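Local coordinates for RimK-related lysine biosynthesis protein (Thermococcus kodakarensis, PDB 5K2M), which probably joins an amino acid to a carboxylate acceptor at the expense of ATP, as a magnesium-dependent ATP-grasp ligase of amino-acid biosynthesis, at residues R170-Y175 and A184-S189; A227-E232 and E241-M246; E180-I185 and A257-K262. One frame throughout, in Å; residues are numbered along the deposited sequence.

Interaction 1 (R170-Y175 and A184-S189); sequences RDIRSY and AIYRYS. With ADP (adenosine-5'-diphosphate), chain O; PO4 (phosphate ion), chain P.
Asp171 and Arg187, and again Arg173 and Ile185, are hydrogen-bonded pairs of an antiparallel hairpin whose strand axes run at 152° to each other; the intervening non-hydrogen-bonded pairs are Arg170–Tyr188, Ile172–Tyr186 and Ser174–Ala184. The two faces do different work. On that of Asp171, Arg187 grips the carboxylate side-on, NE reaching OD1 at 3.0 Å and NH2 reaching OD2 at 3.0 Å. Both oxygens are met on their syn sides, and with the two planes only 5° apart the paired groups hold each other flat. Asp171 OD2 then takes the ADP ribose hydroxyl O3' at 2.6 Å, while OD1 is also bonded to Thr194. Arg173, whose CB lies over one face of the Arg187 guanidinium, pairs mainly with Asp229 and also sends NH1 to phosphate O3 at 3.0 Å; this anion is probably a crystallisation component. On the opposite face, the Arg170 guanidinium stacks on Tyr186, CZ 3.8 Å from the ring centroid. Arg170 NH1 donates to Tyr188 OH at 2.7 Å, in the guanidinium plane. Arg170 CB lies over the Tyr188 ring, a CH-pi contact, and chi1 of 69° with an extended chain carries the guanidinium on to Tyr186. This hairpin belongs to the antiparallel sheet of the RimK-like ATP-grasp domain and lines its nucleotide pocket.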
loop_
_atom_site.group_PDB
_atom_site.type_symbol
_atom_site.label_atom_id
_atom_site.label_comp_id
_atom_site.label_asym_id
_atom_site.label_seq_id
_atom_site.Cartn_x
_atom_site.Cartn_y
_atom_site.Cartn_z
ATOM N N ARG A 170 26.155 61.418 2.332
ATOM C CA ARG A 170 26.394 60.418 1.289
ATOM C C ARG A 170 26.819 59.098 1.901
ATOM O O ARG A 170 27.245 59.038 3.051
ATOM C CB ARG A 170 27.518 60.880 0.357
ATOM C CG ARG A 170 28.880 60.892 1.046
ATOM C CD ARG A 170 29.944 61.658 0.286
ATOM N NE ARG A 170 31.260 61.452 0.879
ATOM C CZ ARG A 170 32.388 62.010 0.439
ATOM N NH1 ARG A 170 32.384 62.821 -0.610
ATOM N NH2 ARG A 170 33.538 61.751 1.050
ATOM N N ASP A 171 26.739 58.040 1.111
ATOM C CA ASP A 171 27.413 56.807 1.460
ATOM C C ASP A 171 28.140 56.285 0.233
ATOM O O ASP A 171 28.216 56.973 -0.789
ATOM C CB ASP A 171 26.453 55.801 2.102
ATOM C CG ASP A 171 25.583 55.067 1.106
ATOM O OD1 ASP A 171 25.375 55.547 -0.020
ATOM O OD2 ASP A 171 25.082 53.986 1.480
ATOM N N ILE A 172 28.706 55.090 0.348
ATOM C CA ILE A 172 29.618 54.571 -0.676
ATOM C C ILE A 172 29.084 53.246 -1.164
ATOM O O ILE A 172 28.631 52.426 -0.379
ATOM C CB ILE A 172 31.047 54.390 -0.111
ATOM C CG1 ILE A 172 31.669 55.759 0.184
ATOM C CG2 ILE A 172 31.937 53.583 -1.069
ATOM C CD1 ILE A 172 32.762 55.698 1.238
ATOM N N ARG A 173 29.123 53.062 -2.472
ATOM C CA ARG A 173 28.732 51.823 -3.087
ATOM C C ARG A 173 29.897 51.309 -3.919
ATOM O O ARG A 173 30.282 51.949 -4.885
ATOM C CB ARG A 173 27.510 52.076 -3.958
ATOM C CG ARG A 173 27.190 50.948 -4.908
ATOM C CD ARG A 173 26.868 49.662 -4.162
ATOM N NE ARG A 173 25.837 48.966 -4.916
ATOM C CZ ARG A 173 24.617 48.655 -4.500
ATOM N NH1 ARG A 173 24.189 48.897 -3.268
ATOM N NH2 ARG A 173 23.828 48.025 -5.351
ATOM N N SER A 174 30.445 50.154 -3.545
ATOM C CA SER A 174 31.552 49.550 -4.276
ATOM C C SER A 174 31.176 48.178 -4.822
ATOM O O SER A 174 30.167 47.590 -4.424
ATOM C CB SER A 174 32.792 49.439 -3.387
ATOM O OG SER A 174 32.557 48.569 -2.295
ATOM N N TYR A 175 31.996 47.680 -5.743
ATOM C CA TYR A 175 31.724 46.434 -6.440
ATOM C C TYR A 175 32.968 45.571 -6.424
ATOM O O TYR A 175 34.052 46.054 -6.730
ATOM C CB TYR A 175 31.297 46.730 -7.874
ATOM C CG TYR A 175 30.012 47.508 -7.970
ATOM C CD1 TYR A 175 30.005 48.902 -7.865
ATOM C CD2 TYR A 175 28.801 46.854 -8.155
ATOM C CE1 TYR A 175 28.823 49.618 -7.944
ATOM C CE2 TYR A 175 27.611 47.560 -8.233
ATOM C CZ TYR A 175 27.625 48.934 -8.124
ATOM O OH TYR A 175 26.443 49.610 -8.206
ATOM N N ALA A 184 33.897 52.023 -7.506
ATOM C CA ALA A 184 33.078 52.580 -6.435
ATOM C C ALA A 184 32.555 53.960 -6.762
ATOM O O ALA A 184 33.167 54.713 -7.536
ATOM C CB ALA A 184 33.857 52.623 -5.127
ATOM N N ILE A 185 31.411 54.277 -6.149
ATOM C CA ILE A 185 30.767 55.585 -6.260
ATOM C C ILE A 185 30.351 56.101 -4.889
ATOM O O ILE A 185 30.189 55.318 -3.946
ATOM C CB ILE A 185 29.491 55.532 -7.119
ATOM C CG1 ILE A 185 28.484 54.508 -6.549
ATOM C CG2 ILE A 185 29.839 55.185 -8.553
ATOM C CD1 ILE A 185 27.081 54.629 -7.114
ATOM N N TYR A 186 30.195 57.417 -4.784
ATOM C CA TYR A 186 29.448 58.000 -3.693
ATOM C C TYR A 186 27.992 58.062 -4.160
ATOM O O TYR A 186 27.737 58.229 -5.354
ATOM C CB TYR A 186 29.959 59.398 -3.348
ATOM C CG TYR A 186 31.391 59.432 -2.844
ATOM C CD1 TYR A 186 31.715 58.946 -1.584
ATOM C CD2 TYR A 186 32.420 59.971 -3.625
ATOM C CE1 TYR A 186 33.025 58.975 -1.124
ATOM C CE2 TYR A 186 33.729 60.001 -3.177
ATOM C CZ TYR A 186 34.023 59.505 -1.926
ATOM O OH TYR A 186 35.312 59.534 -1.471
ATOM N N ARG A 187 27.057 57.884 -3.229
ATOM C CA ARG A 187 25.644 58.165 -3.457
ATOM C C ARG A 187 25.239 59.332 -2.555
ATOM O O ARG A 187 25.124 59.161 -1.343
ATOM C CB ARG A 187 24.787 56.933 -3.150
ATOM C CG ARG A 187 25.043 55.737 -4.057
ATOM C CD ARG A 187 24.134 54.562 -3.740
ATOM N NE ARG A 187 24.435 53.958 -2.442
ATOM C CZ ARG A 187 24.019 52.753 -2.043
ATOM N NH1 ARG A 187 23.277 51.975 -2.825
ATOM N NH2 ARG A 187 24.371 52.307 -0.848
ATOM N N TYR A 188 25.048 60.512 -3.152
ATOM C CA TYR A 188 24.709 61.741 -2.426
ATOM C C TYR A 188 23.198 61.920 -2.288
ATOM O O TYR A 188 22.441 61.627 -3.209
ATOM C CB TYR A 188 25.273 62.980 -3.151
ATOM C CG TYR A 188 26.772 63.180 -3.015
ATOM C CD1 TYR A 188 27.306 63.853 -1.923
ATOM C CD2 TYR A 188 27.654 62.698 -3.982
ATOM C CE1 TYR A 188 28.675 64.037 -1.791
ATOM C CE2 TYR A 188 29.025 62.875 -3.856
ATOM C CZ TYR A 188 29.526 63.550 -2.760
ATOM O OH TYR A 188 30.877 63.738 -2.626
ATOM N N SER A 189 22.773 62.449 -1.146
ATOM C CA SER A 189 21.371 62.795 -0.930
ATOM C C SER A 189 21.277 63.776 0.223
ATOM O O SER A 189 22.100 63.755 1.129
ATOM C CB SER A 189 20.538 61.543 -0.618
ATOM O OG SER A 189 19.171 61.859 -0.399
HETATM P PB ADP O . 18.838 48.542 1.500
HETATM O O1B ADP O . 19.656 49.464 0.638
HETATM O O2B ADP O . 17.362 48.858 1.519
HETATM O O3B ADP O . 19.078 47.069 1.284
HETATM P PA ADP O . 20.564 49.676 3.530
HETATM O O1A ADP O . 21.654 49.716 2.476
HETATM O O2A ADP O . 20.972 49.143 4.865
HETATM O O3A ADP O . 19.275 48.862 3.026
HETATM O "O5'" ADP O . 19.974 51.151 3.743
HETATM C "C5'" ADP O . 19.683 51.997 2.653
HETATM C "C4'" ADP O . 20.356 53.344 2.853
HETATM O "O4'" ADP O . 19.870 53.946 4.058
HETATM C "C3'" ADP O . 21.871 53.296 2.977
HETATM O "O3'" ADP O . 22.515 53.389 1.697
HETATM C "C2'" ADP O . 22.140 54.508 3.849
HETATM O "O2'" ADP O . 22.171 55.716 3.092
HETATM C "C1'" ADP O . 20.934 54.585 4.753
HETATM N N9 ADP O . 21.192 53.868 6.010
HETATM C C8 ADP O . 20.928 52.569 6.260
HETATM N N7 ADP O . 21.303 52.217 7.503
HETATM C C5 ADP O . 21.837 53.318 8.061
HETATM C C6 ADP O . 22.412 53.659 9.361
HETATM N N6 ADP O . 22.508 52.725 10.332
HETATM N N1 ADP O . 22.838 54.925 9.539
HETATM C C2 ADP O . 22.750 55.860 8.583
HETATM N N3 ADP O . 22.238 55.630 7.375
HETATM C C4 ADP O . 21.769 54.402 7.070
HETATM P P PO4 P . 20.544 48.378 -2.340
HETATM O O1 PO4 P . 21.407 49.263 -1.472
HETATM O O2 PO4 P . 19.491 49.184 -3.086
HETATM O O3 PO4 P . 21.445 47.695 -3.339
HETATM O O4 PO4 P . 19.817 47.371 -1.500
#

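Interaction 2 (A227-E232 and E241-M246); sequences AIDIFE and EVNPNM. With MG (magnesium ion), chain R; MG (magnesium ion), chain Q; ADP (adenosine-5'-diphosphate), chain O.
Asp229 and Glu241 meet through a shared magnesium ion, taken up by Asp229 OD2 at 2.0 Å and Glu241 OE1 at 2.3 Å. Their carboxylates stand almost perpendicular, planes 89° apart, and the metal explains why two acidic oxygens can lie so close. Oxygens from both ADP phosphates and a water also bind this ion. Glu241 bridges to a second magnesium, which OE2 binds at 1.9 Å while OE1 holds it more loosely; Asn243 OD1 at 2.0 Å, ADP O3B and another water join them. The extended Glu241 chain, CG anti to the backbone N (chi1 -171°), carries the carboxylate out to both ions. Behind the metals, antiparallel strand pairing sets the register: Asp229 N donates to Glu241 O at 2.9 Å and Ala227 N to Asn243 O at 3.2 Å. The Asn243 amide is steadied by weak bonds from ND2 to Glu241 OE1 and Ala227 O. Farther out, Ile228 packs on Val242 on the other face, and Arg173, Arg187 and Lys83 pair with the acidic groups. Such a two-metal cluster probably offsets phosphate charge and holds the diphosphate in place, consistent with phosphoryl transfer chemistry in ATP-grasp enzymes.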
loop_
_atom_site.group_PDB
_atom_site.type_symbol
_atom_site.label_atom_id
_atom_site.label_comp_id
_atom_site.label_asym_id
_atom_site.label_seq_id
_atom_site.Cartn_x
_atom_site.Cartn_y
_atom_site.Cartn_z
ATOM N N ALA A 227 27.704 43.897 -4.708
ATOM C CA ALA A 227 27.674 45.338 -4.500
ATOM C C ALA A 227 27.656 45.571 -3.011
ATOM O O ALA A 227 26.766 45.102 -2.315
ATOM C CB ALA A 227 26.454 45.962 -5.144
ATOM N N ILE A 228 28.643 46.305 -2.535
ATOM C CA ILE A 228 28.853 46.506 -1.125
ATOM C C ILE A 228 28.509 47.952 -0.777
ATOM O O ILE A 228 28.829 48.859 -1.544
ATOM C CB ILE A 228 30.314 46.185 -0.774
ATOM C CG1 ILE A 228 30.638 44.758 -1.242
ATOM C CG2 ILE A 228 30.550 46.347 0.730
ATOM C CD1 ILE A 228 32.104 44.460 -1.374
ATOM N N ASP A 229 27.824 48.146 0.355
ATOM C CA ASP A 229 27.480 49.481 0.874
ATOM C C ASP A 229 28.350 49.847 2.077
ATOM O O ASP A 229 28.353 49.128 3.074
ATOM C CB ASP A 229 26.033 49.531 1.350
ATOM C CG ASP A 229 25.026 49.297 0.238
ATOM O OD1 ASP A 229 25.381 48.724 -0.810
ATOM O OD2 ASP A 229 23.851 49.680 0.437
ATOM N N ILE A 230 29.040 50.983 1.998
ATOM C CA ILE A 230 29.970 51.412 3.040
ATOM C C ILE A 230 29.568 52.801 3.569
ATOM O O ILE A 230 29.104 53.643 2.804
ATOM C CB ILE A 230 31.421 51.410 2.492
ATOM C CG1 ILE A 230 31.877 49.970 2.227
ATOM C CG2 ILE A 230 32.383 52.088 3.454
ATOM C CD1 ILE A 230 33.118 49.848 1.358
ATOM N N PHE A 231 29.723 53.018 4.878
ATOM C CA PHE A 231 29.465 54.321 5.496
ATOM C C PHE A 231 30.745 54.964 6.005
ATOM O O PHE A 231 31.571 54.300 6.634
ATOM C CB PHE A 231 28.554 54.203 6.721
ATOM C CG PHE A 231 27.193 53.609 6.457
ATOM C CD1 PHE A 231 26.670 53.502 5.180
ATOM C CD2 PHE A 231 26.417 53.185 7.534
ATOM C CE1 PHE A 231 25.415 52.979 4.977
ATOM C CE2 PHE A 231 25.158 52.655 7.338
ATOM C CZ PHE A 231 24.653 52.550 6.052
ATOM N N GLU A 232 30.890 56.261 5.754
ATOM C CA GLU A 232 31.898 57.071 6.437
ATOM C C GLU A 232 31.300 57.554 7.749
ATOM O O GLU A 232 30.161 58.015 7.777
ATOM C CB GLU A 232 32.314 58.274 5.585
ATOM C CG GLU A 232 32.956 57.889 4.257
ATOM C CD GLU A 232 32.861 58.983 3.214
ATOM O OE1 GLU A 232 31.747 59.231 2.696
ATOM O OE2 GLU A 232 33.904 59.589 2.904
ATOM N N GLU A 241 26.169 46.701 4.411
ATOM C CA GLU A 241 25.394 45.706 3.721
ATOM C C GLU A 241 26.138 45.214 2.490
ATOM O O GLU A 241 26.979 45.925 1.959
ATOM C CB GLU A 241 24.117 46.394 3.270
ATOM C CG GLU A 241 23.105 45.457 2.713
ATOM C CD GLU A 241 22.204 46.083 1.689
ATOM O OE1 GLU A 241 22.456 47.194 1.168
ATOM O OE2 GLU A 241 21.235 45.395 1.378
ATOM N N VAL A 242 25.810 44.010 2.037
ATOM C CA VAL A 242 26.244 43.504 0.731
ATOM C C VAL A 242 24.986 43.090 -0.050
ATOM O O VAL A 242 23.969 42.783 0.557
ATOM C CB VAL A 242 27.244 42.335 0.878
ATOM C CG1 VAL A 242 28.507 42.803 1.602
ATOM C CG2 VAL A 242 26.628 41.168 1.633
ATOM N N ASN A 243 25.055 43.101 -1.382
ATOM C CA ASN A 243 23.883 42.867 -2.237
ATOM C C ASN A 243 24.215 41.901 -3.369
ATOM O O ASN A 243 25.088 42.202 -4.175
ATOM C CB ASN A 243 23.426 44.178 -2.845
ATOM C CG ASN A 243 22.906 45.151 -1.815
ATOM O OD1 ASN A 243 21.743 45.066 -1.394
ATOM N ND2 ASN A 243 23.752 46.107 -1.416
ATOM N N PRO A 244 23.531 40.743 -3.438
ATOM C CA PRO A 244 23.842 39.717 -4.439
ATOM C C PRO A 244 23.142 39.807 -5.807
ATOM O O PRO A 244 23.381 38.945 -6.652
ATOM C CB PRO A 244 23.440 38.429 -3.729
ATOM C CG PRO A 244 22.286 38.833 -2.883
ATOM C CD PRO A 244 22.535 40.261 -2.462
ATOM N N ASN A 245 22.294 40.799 -6.044
ATOM C CA ASN A 245 21.763 41.036 -7.401
ATOM C C ASN A 245 22.008 42.482 -7.782
ATOM O O ASN A 245 21.084 43.262 -7.977
ATOM C CB ASN A 245 20.268 40.689 -7.514
ATOM C CG ASN A 245 19.772 40.631 -8.980
ATOM O OD1 ASN A 245 20.554 40.703 -9.938
ATOM N ND2 ASN A 245 18.455 40.497 -9.148
ATOM N N MET A 246 23.282 42.824 -7.869
ATOM C CA MET A 246 23.723 44.207 -8.069
ATOM C C MET A 246 23.022 44.969 -9.204
ATOM O O MET A 246 22.899 44.478 -10.328
ATOM C CB MET A 246 25.235 44.222 -8.309
ATOM C CG MET A 246 25.699 43.400 -9.505
ATOM S SD MET A 246 27.468 43.522 -9.846
ATOM C CE MET A 246 28.137 42.990 -8.284
HETATM MG MG MG R . 20.562 46.218 -0.233
HETATM MG MG MG Q . 21.865 49.338 0.485
HETATM P PB ADP O . 18.838 48.542 1.500
HETATM O O1B ADP O . 19.656 49.464 0.638
HETATM O O2B ADP O . 17.362 48.858 1.519
HETATM O O3B ADP O . 19.078 47.069 1.284
HETATM P PA ADP O . 20.564 49.676 3.530
HETATM O O1A ADP O . 21.654 49.716 2.476
HETATM O O2A ADP O . 20.972 49.143 4.865
HETATM O O3A ADP O . 19.275 48.862 3.026
HETATM O "O5'" ADP O . 19.974 51.151 3.743
HETATM C "C5'" ADP O . 19.683 51.997 2.653
HETATM C "C4'" ADP O . 20.356 53.344 2.853
HETATM O "O4'" ADP O . 19.870 53.946 4.058
HETATM C "C3'" ADP O . 21.871 53.296 2.977
HETATM O "O3'" ADP O . 22.515 53.389 1.697
HETATM C "C2'" ADP O . 22.140 54.508 3.849
HETATM O "O2'" ADP O . 22.171 55.716 3.092
HETATM C "C1'" ADP O . 20.934 54.585 4.753
HETATM N N9 ADP O . 21.192 53.868 6.010
HETATM C C8 ADP O . 20.928 52.569 6.260
HETATM N N7 ADP O . 21.303 52.217 7.503
HETATM C C5 ADP O . 21.837 53.318 8.061
HETATM C C6 ADP O . 22.412 53.659 9.361
HETATM N N6 ADP O . 22.508 52.725 10.332
HETATM N N1 ADP O . 22.838 54.925 9.539
HETATM C C2 ADP O . 22.750 55.860 8.583
HETATM N N3 ADP O . 22.238 55.630 7.375
HETATM C C4 ADP O . 21.769 54.402 7.070
HETATM O O HOH W 1 21.870 51.443 0.038
HETATM O O HOH W 2 19.253 44.440 -0.238
#

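Interaction 3 (E180-I185 and A257-K262); sequences EFVGAI and ADMAGK
Glu180 presents the edge of its flat carboxylate to Lys262: NZ donates to the syn lone pair of OE2 at 3.0 Å, in a salt bridge on the protein surface. Here a beta bulge near the start of strand 180-188, in the RimK-like ATP-grasp domain, meets the N-terminal turn of helix 259-272, with Val182 and Gly183 both paired to Tyr175. At the ring of Phe181, the neighbouring flat group, Gly183 N lies above one face, displaced toward the rim. Glu180 thus reaches helix 259-272 while the next residue, Phe181, packs on helix 208-219. Val182 supplies the apolar centre, its CG2 touching Met259 SD at 3.5 Å. The Met259 chain gets there by bending at chi2 (-82°), which brings the sulfur to the strand although its CB does not point there; Tyr175 and helix 249-255 also pack on Met259. Beside it, the Ala257 methyl CB approaches Val182 O at 3.5 Å. Lys262, one turn farther along the helix, likewise bends at chi2 and crosses Glu180 at about a right angle. The join, apolar at Val182 and Met259 with a salt bridge at its rim, ties sheet to helix away from the nucleotide. Asp258, salt-bridged to Arg20, is the N-cap residue of that helix and accepts Gly261 N on OD1 at 3.2 Å, the donor standing above the carboxylate plane.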
loop_
_atom_site.group_PDB
_atom_site.type_symbol
_atom_site.label_atom_id
_atom_site.label_comp_id
_atom_site.label_asym_id
_atom_site.label_seq_id
_atom_site.Cartn_x
_atom_site.Cartn_y
_atom_site.Cartn_z
ATOM N N GLU A 180 38.045 40.702 -7.241
ATOM C CA GLU A 180 38.597 41.873 -7.898
ATOM C C GLU A 180 37.711 43.082 -7.645
ATOM O O GLU A 180 36.539 43.092 -8.037
ATOM C CB GLU A 180 38.713 41.620 -9.412
ATOM C CG GLU A 180 39.374 42.746 -10.207
ATOM C CD GLU A 180 39.108 42.663 -11.708
ATOM O OE1 GLU A 180 38.823 41.560 -12.210
ATOM O OE2 GLU A 180 39.182 43.713 -12.393
ATOM N N PHE A 181 38.269 44.099 -6.993
ATOM C CA PHE A 181 37.609 45.399 -6.888
ATOM C C PHE A 181 37.391 45.939 -8.295
ATOM O O PHE A 181 38.329 45.986 -9.083
ATOM C CB PHE A 181 38.480 46.362 -6.079
ATOM C CG PHE A 181 37.924 47.756 -5.980
ATOM C CD1 PHE A 181 36.955 48.063 -5.045
ATOM C CD2 PHE A 181 38.379 48.762 -6.821
ATOM C CE1 PHE A 181 36.448 49.352 -4.941
ATOM C CE2 PHE A 181 37.878 50.050 -6.728
ATOM C CZ PHE A 181 36.917 50.349 -5.781
ATOM N N VAL A 182 36.159 46.303 -8.642
ATOM C CA VAL A 182 35.910 46.799 -9.996
ATOM C C VAL A 182 35.567 48.277 -10.038
ATOM O O VAL A 182 35.691 48.889 -11.094
ATOM C CB VAL A 182 34.852 45.968 -10.761
ATOM C CG1 VAL A 182 35.024 44.484 -10.460
ATOM C CG2 VAL A 182 33.455 46.394 -10.410
ATOM N N GLY A 183 35.145 48.857 -8.914
ATOM C CA GLY A 183 34.868 50.290 -8.867
ATOM C C GLY A 183 34.004 50.708 -7.700
ATOM O O GLY A 183 33.433 49.858 -7.000
ATOM N N ALA A 184 33.897 52.023 -7.506
ATOM C CA ALA A 184 33.078 52.580 -6.435
ATOM C C ALA A 184 32.555 53.960 -6.762
ATOM O O ALA A 184 33.167 54.713 -7.536
ATOM C CB ALA A 184 33.857 52.623 -5.127
ATOM N N ILE A 185 31.411 54.277 -6.149
ATOM C CA ILE A 185 30.767 55.585 -6.260
ATOM C C ILE A 185 30.351 56.101 -4.889
ATOM O O ILE A 185 30.189 55.318 -3.946
ATOM C CB ILE A 185 29.491 55.532 -7.119
ATOM C CG1 ILE A 185 28.484 54.508 -6.549
ATOM C CG2 ILE A 185 29.839 55.185 -8.553
ATOM C CD1 ILE A 185 27.081 54.629 -7.114
ATOM N N ALA A 257 33.370 51.926 -15.408
ATOM C CA ALA A 257 33.690 50.530 -15.139
ATOM C C ALA A 257 32.668 49.662 -15.844
ATOM O O ALA A 257 31.495 50.030 -15.951
ATOM C CB ALA A 257 33.691 50.247 -13.649
ATOM N N ASP A 258 33.127 48.521 -16.346
ATOM C CA ASP A 258 32.277 47.617 -17.100
ATOM C C ASP A 258 31.845 46.489 -16.170
ATOM O O ASP A 258 32.396 45.393 -16.209
ATOM C CB ASP A 258 33.015 47.086 -18.337
ATOM C CG ASP A 258 32.124 46.223 -19.219
ATOM O OD1 ASP A 258 30.886 46.337 -19.112
ATOM O OD2 ASP A 258 32.646 45.423 -20.015
ATOM N N MET A 259 30.846 46.776 -15.341
ATOM C CA MET A 259 30.419 45.840 -14.308
ATOM C C MET A 259 29.804 44.631 -14.997
ATOM O O MET A 259 30.004 43.494 -14.575
ATOM C CB MET A 259 29.377 46.450 -13.368
ATOM C CG MET A 259 29.557 47.924 -13.031
ATOM S SD MET A 259 30.743 48.233 -11.729
ATOM C CE MET A 259 30.488 49.993 -11.523
ATOM N N ALA A 260 29.029 44.895 -16.041
ATOM C CA ALA A 260 28.388 43.845 -16.810
ATOM C C ALA A 260 29.424 42.851 -17.368
ATOM O O ALA A 260 29.322 41.634 -17.157
ATOM C CB ALA A 260 27.567 44.461 -17.932
ATOM N N GLY A 261 30.424 43.383 -18.059
ATOM C CA GLY A 261 31.529 42.588 -18.611
ATOM C C GLY A 261 32.278 41.754 -17.586
ATOM O O GLY A 261 32.544 40.569 -17.812
ATOM N N LYS A 262 32.614 42.373 -16.458
ATOM C CA LYS A 262 33.280 41.672 -15.366
ATOM C C LYS A 262 32.391 40.568 -14.787
ATOM O O LYS A 262 32.878 39.495 -14.429
ATOM C CB LYS A 262 33.673 42.660 -14.266
ATOM C CG LYS A 262 34.722 43.683 -14.677
ATOM C CD LYS A 262 36.094 43.047 -14.674
ATOM C CE LYS A 262 37.157 43.982 -15.204
ATOM N NZ LYS A 262 38.454 43.255 -15.298
#

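How the interactions relate
A single antiparallel sheet supports all three contacts, in the order 180-188, 170-177, 225-233 and 236-243 across it. Interactions 1 and 2 are successive hairpins along the chain, their centres about 9 Å apart; strands 170-177 and 225-233 lie side by side between them, and both contacts touch ADP. Interaction 3, centred about 13 Å from each, shares Ala184 and Ile185 with interaction 1 and continues strand 180-188 away from the nucleotide. Its partner helix comes only after interaction 2, so its closure spans that second hairpin. The sheet therefore combines ribose recognition, metal binding and the attachment of helix 259-272 within one ATP-grasp domain.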